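Local atomic coordinates of DisA protein (Sorangium cellulosum, PDB entry 6CCA), a protein that acts as a carbon methyltransferase of a trans-acyltransferase polyketide assembly line, where it probably installs the gem-dimethyl group of disorazol. Residues L210-A215 with F300-G305; I228-A233 with G237-V242. All blocks are in the same frame, centred on the assembly; numbering follows the deposited sequence.

Interaction 1. Residues L210-A215 with F300-G305; sequences LVFLDA and FDVVLG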
loop_
_atom_site.group_PDB
_atom_site.type_symbol
_atom_site.label_atom_id
_atom_site.label_comp_id
_atom_site.label_asym_id
_atom_site.label_seq_id
_atom_site.Cartn_x
_atom_site.Cartn_y
_atom_site.Cartn_z
ATOM N N LEU A 210 15.852 3.563 12.678
ATOM C CA LEU A 210 17.160 3.574 13.265
ATOM C C LEU A 210 17.615 4.993 13.545
ATOM O O LEU A 210 18.273 5.251 14.573
ATOM C CB LEU A 210 18.119 2.850 12.353
ATOM C CG LEU A 210 17.916 1.327 12.332
ATOM C CD1 LEU A 210 18.913 0.673 11.423
ATOM C CD2 LEU A 210 18.023 0.665 13.695
ATOM N N VAL A 211 17.242 5.938 12.677
ATOM C CA VAL A 211 17.579 7.355 12.948
ATOM C C VAL A 211 16.842 7.840 14.183
ATOM O O VAL A 211 17.388 8.543 15.080
ATOM C CB VAL A 211 17.305 8.191 11.692
ATOM C CG1 VAL A 211 17.136 9.681 11.998
ATOM C CG2 VAL A 211 18.410 7.879 10.698
ATOM N N PHE A 212 15.619 7.401 14.318
ATOM C CA PHE A 212 14.857 7.750 15.517
ATOM C C PHE A 212 15.536 7.210 16.763
ATOM O O PHE A 212 15.731 7.951 17.763
ATOM C CB PHE A 212 13.423 7.226 15.419
ATOM C CG PHE A 212 12.572 7.654 16.554
ATOM C CD1 PHE A 212 12.571 6.978 17.737
ATOM C CD2 PHE A 212 11.848 8.843 16.451
ATOM C CE1 PHE A 212 11.753 7.434 18.767
ATOM C CE2 PHE A 212 11.041 9.292 17.467
ATOM C CZ PHE A 212 11.013 8.583 18.640
ATOM N N LEU A 213 15.883 5.950 16.734
ATOM C CA LEU A 213 16.494 5.318 17.879
ATOM C C LEU A 213 17.825 5.972 18.219
ATOM O O LEU A 213 18.117 6.186 19.349
ATOM C CB LEU A 213 16.641 3.813 17.691
ATOM C CG LEU A 213 15.309 3.082 17.780
ATOM C CD1 LEU A 213 15.327 1.719 17.143
ATOM C CD2 LEU A 213 14.876 2.940 19.202
ATOM N N ASP A 214 18.598 6.285 17.211
ATOM C CA ASP A 214 19.889 6.907 17.438
ATOM C C ASP A 214 19.744 8.238 18.119
ATOM O O ASP A 214 20.535 8.586 18.910
ATOM C CB ASP A 214 20.633 7.125 16.152
ATOM C CG ASP A 214 21.266 5.889 15.637
ATOM O OD1 ASP A 214 21.434 4.900 16.366
ATOM O OD2 ASP A 214 21.585 5.928 14.461
ATOM N N ALA A 215 18.731 8.985 17.774
ATOM C CA ALA A 215 18.455 10.242 18.431
ATOM C C ALA A 215 17.972 10.143 19.872
ATOM O O ALA A 215 18.328 10.941 20.670
ATOM C CB ALA A 215 17.463 11.038 17.629
ATOM N N PHE A 300 3.178 5.188 22.574
ATOM C CA PHE A 300 4.054 4.873 21.482
ATOM C C PHE A 300 4.883 6.024 21.004
ATOM O O PHE A 300 4.372 7.060 20.792
ATOM C CB PHE A 300 3.228 4.311 20.327
ATOM C CG PHE A 300 2.614 3.004 20.650
ATOM C CD1 PHE A 300 3.378 1.885 20.724
ATOM C CD2 PHE A 300 1.311 2.923 21.003
ATOM C CE1 PHE A 300 2.850 0.696 21.086
ATOM C CE2 PHE A 300 0.764 1.721 21.355
ATOM C CZ PHE A 300 1.547 0.616 21.395
ATOM N N ASP A 301 6.168 5.762 20.804
ATOM C CA ASP A 301 7.063 6.763 20.257
ATOM C C ASP A 301 6.888 6.845 18.751
ATOM O O ASP A 301 7.109 7.895 18.146
ATOM C CB ASP A 301 8.469 6.366 20.588
ATOM C CG ASP A 301 8.730 6.429 22.104
ATOM O OD1 ASP A 301 9.005 7.558 22.595
ATOM O OD2 ASP A 301 8.501 5.425 22.790
ATOM N N VAL A 302 6.610 5.701 18.125
ATOM C CA VAL A 302 6.505 5.596 16.633
ATOM C C VAL A 302 5.376 4.648 16.320
ATOM O O VAL A 302 5.233 3.614 16.981
ATOM C CB VAL A 302 7.809 5.023 15.971
ATOM C CG1 VAL A 302 7.708 4.953 14.451
ATOM C CG2 VAL A 302 9.026 5.815 16.353
ATOM N N VAL A 303 4.571 5.023 15.333
ATOM C CA VAL A 303 3.665 4.121 14.693
ATOM C C VAL A 303 4.091 3.922 13.246
ATOM O O VAL A 303 4.230 4.911 12.505
ATOM C CB VAL A 303 2.248 4.609 14.740
ATOM C CG1 VAL A 303 1.309 3.683 14.010
ATOM C CG2 VAL A 303 1.748 4.703 16.153
ATOM N N LEU A 304 4.259 2.668 12.833
ATOM C CA LEU A 304 4.623 2.289 11.468
ATOM C C LEU A 304 3.442 1.632 10.772
ATOM O O LEU A 304 2.787 0.720 11.322
ATOM C CB LEU A 304 5.772 1.256 11.516
ATOM C CG LEU A 304 6.051 0.525 10.196
ATOM C CD1 LEU A 304 6.585 1.548 9.189
ATOM C CD2 LEU A 304 7.085 -0.537 10.448
ATOM N N GLY A 305 3.143 2.094 9.560
ATOM C CA GLY A 305 2.068 1.520 8.726
ATOM C C GLY A 305 2.606 1.272 7.350
ATOM O O GLY A 305 2.802 2.235 6.589
#
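F212 leaves helix 196-216 with CG anti to its backbone N (chi1 -175°), and this carries the ring across to strand 300-306. V302 answers with CG1 anti to its own N (chi1 -179°). That leaves CG2 as the branch that meets the phenylalanine. CG2 sits over the centre of one ring face, 3.8 Å from the F212 centroid and 5° off the ring normal. This is a CH-pi contact. Its evenness shows in the distances: V302 CG2 is 4.0 Å from F212 CD1 and 4.2 Å from F212 CE2. The far end of the ring reaches D301, where F212 CZ lies 3.9 Å from D301 CB. D301 CB sits oblique to the ring, and the two side chains cross at about a right angle.

Of the D301 side chain, CB does the touching; the backbone O also lies near F212 CZ. The D301 carboxylate takes a hydrogen bond from the T227 backbone N and forms salt bridges with K327 and R216. The F212 ring also meets W331 edge-to-face, so strand 330-337 adds to its surroundings. The contact lays a helix against the central parallel strands of the methyltransferase sheet.

The contact between the two segments is apolar, through one methyl on a ring face and one methylene at the ring's end. The acid is buried, and its two basic partners would probably favour the ionised form.

Interaction 2. Residues I228-A233 with G237-V242; sequences ILEVGA and GTTASV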
loop_
_atom_site.group_PDB
_atom_site.type_symbol
_atom_site.label_atom_id
_atom_site.label_comp_id
_atom_site.label_asym_id
_atom_site.label_seq_id
_atom_site.Cartn_x
_atom_site.Cartn_y
_atom_site.Cartn_z
ATOM N N ILE A 228 7.540 0.994 19.753
ATOM C CA ILE A 228 7.119 1.190 18.365
ATOM C C ILE A 228 5.932 0.294 18.122
ATOM O O ILE A 228 5.927 -0.841 18.589
ATOM C CB ILE A 228 8.271 0.803 17.457
ATOM C CG1 ILE A 228 9.492 1.654 17.788
ATOM C CG2 ILE A 228 7.841 0.794 15.992
ATOM C CD1 ILE A 228 10.746 1.273 17.004
ATOM N N LEU A 229 4.912 0.817 17.484
ATOM C CA LEU A 229 3.746 0.032 17.083
ATOM C C LEU A 229 3.763 -0.151 15.585
ATOM O O LEU A 229 3.823 0.824 14.878
ATOM C CB LEU A 229 2.495 0.760 17.508
ATOM C CG LEU A 229 1.158 0.319 16.892
ATOM C CD1 LEU A 229 0.859 -1.035 17.490
ATOM C CD2 LEU A 229 0.061 1.297 17.230
ATOM N N GLU A 230 3.648 -1.384 15.104
ATOM C CA GLU A 230 3.338 -1.621 13.734
ATOM C C GLU A 230 1.881 -2.017 13.595
ATOM O O GLU A 230 1.419 -2.971 14.212
ATOM C CB GLU A 230 4.202 -2.698 13.101
ATOM C CG GLU A 230 3.886 -2.889 11.637
ATOM C CD GLU A 230 4.854 -3.814 10.878
ATOM O OE1 GLU A 230 5.662 -4.534 11.531
ATOM O OE2 GLU A 230 4.697 -3.826 9.615
ATOM N N VAL A 231 1.165 -1.278 12.763
ATOM C CA VAL A 231 -0.210 -1.635 12.447
ATOM C C VAL A 231 -0.291 -2.445 11.196
ATOM O O VAL A 231 0.513 -2.272 10.270
ATOM C CB VAL A 231 -1.107 -0.387 12.350
ATOM C CG1 VAL A 231 -1.195 0.271 13.738
ATOM C CG2 VAL A 231 -0.582 0.599 11.397
ATOM N N GLY A 232 -1.298 -3.317 11.102
ATOM C CA GLY A 232 -1.377 -4.105 9.882
ATOM C C GLY A 232 -0.152 -4.893 9.507
ATOM O O GLY A 232 0.130 -5.056 8.329
ATOM N N ALA A 233 0.538 -5.482 10.475
ATOM C CA ALA A 233 1.733 -6.287 10.201
ATOM C C ALA A 233 1.466 -7.553 9.356
ATOM O O ALA A 233 2.425 -8.124 8.788
ATOM C CB ALA A 233 2.451 -6.650 11.480
ATOM N N GLY A 237 5.776 -10.280 6.513
ATOM C CA GLY A 237 6.771 -10.393 5.424
ATOM C C GLY A 237 7.843 -9.295 5.495
ATOM O O GLY A 237 9.060 -9.573 5.558
ATOM N N THR A 238 7.399 -8.048 5.547
ATOM C CA THR A 238 8.356 -6.943 5.680
ATOM C C THR A 238 8.840 -6.718 7.136
ATOM O O THR A 238 9.940 -6.153 7.398
ATOM C CB THR A 238 7.750 -5.672 5.151
ATOM O OG1 THR A 238 6.465 -5.460 5.741
ATOM C CG2 THR A 238 7.595 -5.768 3.642
ATOM N N THR A 239 8.082 -7.255 8.097
ATOM C CA THR A 239 8.419 -7.079 9.504
ATOM C C THR A 239 9.681 -7.812 9.878
ATOM O O THR A 239 10.506 -7.349 10.713
ATOM C CB THR A 239 7.201 -7.482 10.381
ATOM O OG1 THR A 239 6.057 -6.698 9.976
ATOM C CG2 THR A 239 7.562 -7.292 11.811
ATOM N N ALA A 240 9.905 -8.929 9.226
ATOM C CA ALA A 240 11.115 -9.738 9.500
ATOM C C ALA A 240 12.461 -8.932 9.478
ATOM O O ALA A 240 13.277 -8.958 10.423
ATOM C CB ALA A 240 11.167 -10.936 8.526
ATOM N N SER A 241 12.651 -8.172 8.400
ATOM C CA SER A 241 13.823 -7.399 8.236
ATOM C C SER A 241 13.837 -6.183 9.159
ATOM O O SER A 241 14.904 -5.744 9.557
ATOM C CB SER A 241 14.036 -7.091 6.750
ATOM O OG SER A 241 13.088 -6.119 6.361
ATOM N N VAL A 242 12.678 -5.631 9.508
ATOM C CA VAL A 242 12.641 -4.611 10.505
ATOM C C VAL A 242 13.173 -5.106 11.868
ATOM O O VAL A 242 14.042 -4.476 12.521
ATOM C CB VAL A 242 11.227 -4.033 10.659
ATOM C CG1 VAL A 242 11.160 -3.088 11.846
ATOM C CG2 VAL A 242 10.775 -3.305 9.366
HETATM O O HOH W 1 6.941 -3.953 8.078
HETATM O O HOH W 2 4.571 -6.849 7.759
#
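A direct hydrogen bond joins T239 to E230: T239 OG1 donates to E230 OE1 at 2.7 Å. The hydroxyl meets OE1 on its syn side, 24° out of the carboxylate plane. E230 gets there by an extended side chain, with CG anti to the backbone N (chi1 -178°). The same OE1 is hydrogen-bonded to Y255 OH on the next strand, so two hydroxyls grip one carboxylate oxygen.

Water provides the second kind of link. Water 1 donates to E230 OE2 at 2.7 Å and is hydrogen-bonded to T238 OG1. Water 2 donates to A233 O at 2.7 Å and to T239 OG1 at 2.7 Å. It also lies 3.1 Å from T238 OG1, a further hydrogen bond. The waters share the T238 hydroxyl: water 1 ties it to the E230 carboxylate on the strand, and water 2 ties it and T239 to A233 O in the loop after the strand.

The remaining contacts are van der Waals ones between carbon and oxygen: A233 CB lies 3.9 Å from T239 OG1, and T239 CG2 lies 3.4 Å from E230 OE1.

The sequence ILEVGA, at the end of strand 226-231 and running into the turn, fits the first conserved motif of Rossmann-like methyltransferases. In relatives its glycine-rich turn lines the S-adenosylmethionine pocket, and the same is likely here. Chemically, direct and water-mediated bonds hold both carboxylate oxygens, which fixes the rotation of the buried group beside this turn.

From the N terminus, after a long run of earlier helices and short strands, the chain reaches helix 196-216, which supplies 210-215. It then enters strand 226-231, turns, and climbs helix 239-246. Interaction 2 closes this short turn, with 3 residues between its segments. Strand 253-257 and later elements follow before strand 300-306 returns to the helix, where interaction 1 closes a loop of 84 residues. Interaction 2 is nested inside that loop. The centres lie about 12 Å apart. The two contacts meet in the sheet, where strands 226-231 and 300-306 run parallel: L304 N to L229 O is 2.8 Å, a probable hydrogen bond. Together they attach two helices to neighbouring strands.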